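PDB 6DLH: alpha-1,4-endofucoidanase from Mariniflexile fucanivorans, which hydrolyses alpha-1,4-linked fucoidan internally, as a retaining glycoside hydrolase of family 107. Local coordinates for residues I63-D66 against D67-Q71. Sequence-based numbering, arbitrary orientation.
Sequences IRID and DFLTQ
Ile65 packs against Phe68 and Leu69 where a loop runs into a helix. Just before it, Arg64 reaches the helix start only through water: its carbonyl O is weakly bonded to two waters, one accepting from Asp67 N and the other from Phe68 N (both 2.8 Å). Its long side chain leads away, to a salt bridge with Asp127. Ile65, buried, closes the turn, its O accepting from Leu69 N at 3.1 Å, in the carbonyl plane. With CG1 anti to the backbone N (chi1 -162°), the longer branch runs alongside Phe68. Ile65 CG1 lies 3.8 Å from Phe68 CD2, while CG2 meets Leu69 CD1 at 3.9 Å. A branched aliphatic residue thus serves two neighbours at once; an alanine here would probably leave Phe68 CD2 and Leu69 CD1 without their apolar partners and open a gap towards Ala136. Asp66, an acid that probably suits the partial positive charge of a helix start, touches Ser583, and its O accepts from Thr70 N at 2.9 Å. Polar Asp67 and Thr70 are exposed, whereas Phe68 meets Trp50 and Leu69 packs on helix 129-139. This is the amphipathic first turn of a helix in the beta-alpha-beta crossover from strand 46-49 to adjacent parallel strand 80-84 of the catalytic domain.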
loop_
_atom_site.group_PDB
_atom_site.type_symbol
_atom_site.label_atom_id
_atom_site.label_comp_id
_atom_site.label_asym_id
_atom_site.label_seq_id
_atom_site.Cartn_x
_atom_site.Cartn_y
_atom_site.Cartn_z
ATOM N N ILE A 63 -5.310 1.679 -4.722
ATOM C CA ILE A 63 -5.363 0.644 -3.702
ATOM C C ILE A 63 -5.679 1.306 -2.366
ATOM O O ILE A 63 -5.187 2.399 -2.094
ATOM C CB ILE A 63 -4.062 -0.188 -3.682
ATOM C CG1 ILE A 63 -3.909 -1.014 -4.967
ATOM C CG2 ILE A 63 -3.956 -1.048 -2.422
ATOM C CD1 ILE A 63 -5.069 -1.950 -5.270
ATOM N N ARG A 64 -6.522 0.643 -1.559
ATOM C CA ARG A 64 -7.055 1.249 -0.346
ATOM C C ARG A 64 -6.946 0.271 0.826
ATOM O O ARG A 64 -7.035 -0.935 0.634
ATOM C CB ARG A 64 -8.500 1.705 -0.588
ATOM C CG ARG A 64 -8.644 2.775 -1.664
ATOM C CD ARG A 64 -7.981 4.062 -1.209
ATOM N NE ARG A 64 -8.163 5.194 -2.102
ATOM C CZ ARG A 64 -7.226 5.667 -2.916
ATOM N NH1 ARG A 64 -6.052 5.063 -3.001
ATOM N NH2 ARG A 64 -7.465 6.745 -3.643
ATOM N N ILE A 65 -6.786 0.812 2.043
ATOM C CA ILE A 65 -6.651 0.002 3.244
ATOM C C ILE A 65 -8.004 -0.186 3.942
ATOM O O ILE A 65 -8.069 -0.834 4.990
ATOM C CB ILE A 65 -5.582 0.596 4.187
ATOM C CG1 ILE A 65 -5.106 -0.439 5.215
ATOM C CG2 ILE A 65 -6.091 1.877 4.851
ATOM C CD1 ILE A 65 -3.894 -0.020 6.020
ATOM N N ASP A 66 -9.085 0.359 3.361
ATOM C CA ASP A 66 -10.376 0.487 4.034
ATOM C C ASP A 66 -11.011 -0.860 4.383
ATOM O O ASP A 66 -11.624 -0.992 5.439
ATOM C CB ASP A 66 -11.337 1.416 3.283
ATOM C CG ASP A 66 -10.807 2.836 3.238
ATOM O OD1 ASP A 66 -9.848 3.072 2.473
ATOM O OD2 ASP A 66 -11.325 3.682 3.998
ATOM N N ASP A 67 -10.898 -1.844 3.488
ATOM C CA ASP A 67 -11.445 -3.169 3.746
ATOM C C ASP A 67 -10.755 -3.785 4.963
ATOM O O ASP A 67 -11.413 -4.380 5.819
ATOM C CB ASP A 67 -11.358 -4.067 2.509
ATOM C CG ASP A 67 -12.370 -3.709 1.430
ATOM O OD1 ASP A 67 -13.291 -2.923 1.725
ATOM O OD2 ASP A 67 -12.235 -4.227 0.301
ATOM N N PHE A 68 -9.426 -3.632 5.028
ATOM C CA PHE A 68 -8.659 -4.114 6.162
ATOM C C PHE A 68 -9.208 -3.476 7.437
ATOM O O PHE A 68 -9.507 -4.170 8.406
ATOM C CB PHE A 68 -7.157 -3.887 5.951
ATOM C CG PHE A 68 -6.277 -4.098 7.163
ATOM C CD1 PHE A 68 -5.919 -5.375 7.576
ATOM C CD2 PHE A 68 -5.784 -3.020 7.882
ATOM C CE1 PHE A 68 -5.091 -5.566 8.672
ATOM C CE2 PHE A 68 -4.949 -3.207 8.976
ATOM C CZ PHE A 68 -4.600 -4.483 9.370
ATOM N N LEU A 69 -9.369 -2.153 7.416
ATOM C CA LEU A 69 -9.783 -1.438 8.612
ATOM C C LEU A 69 -11.190 -1.858 9.038
ATOM O O LEU A 69 -11.458 -1.930 10.238
ATOM C CB LEU A 69 -9.652 0.073 8.397
ATOM C CG LEU A 69 -8.216 0.592 8.287
ATOM C CD1 LEU A 69 -8.188 2.111 8.185
ATOM C CD2 LEU A 69 -7.356 0.119 9.455
ATOM N N THR A 70 -12.071 -2.156 8.072
ATOM C CA THR A 70 -13.401 -2.669 8.382
ATOM C C THR A 70 -13.273 -3.994 9.131
ATOM O O THR A 70 -13.918 -4.192 10.156
ATOM C CB THR A 70 -14.265 -2.856 7.124
ATOM O OG1 THR A 70 -14.551 -1.536 6.664
ATOM C CG2 THR A 70 -15.562 -3.607 7.371
ATOM N N GLN A 71 -12.419 -4.882 8.613
ATOM C CA GLN A 71 -12.223 -6.205 9.179
ATOM C C GLN A 71 -11.743 -6.133 10.630
ATOM O O GLN A 71 -12.065 -7.024 11.411
ATOM C CB GLN A 71 -11.262 -7.027 8.320
ATOM C CG GLN A 71 -11.205 -8.503 8.690
ATOM C CD GLN A 71 -10.042 -9.199 8.025
ATOM O OE1 GLN A 71 -8.990 -8.604 7.799
ATOM N NE2 GLN A 71 -10.221 -10.474 7.713
HETATM O O HOH W 1 -7.925 -3.426 2.703
HETATM O O HOH W 2 -10.068 -1.547 0.827
#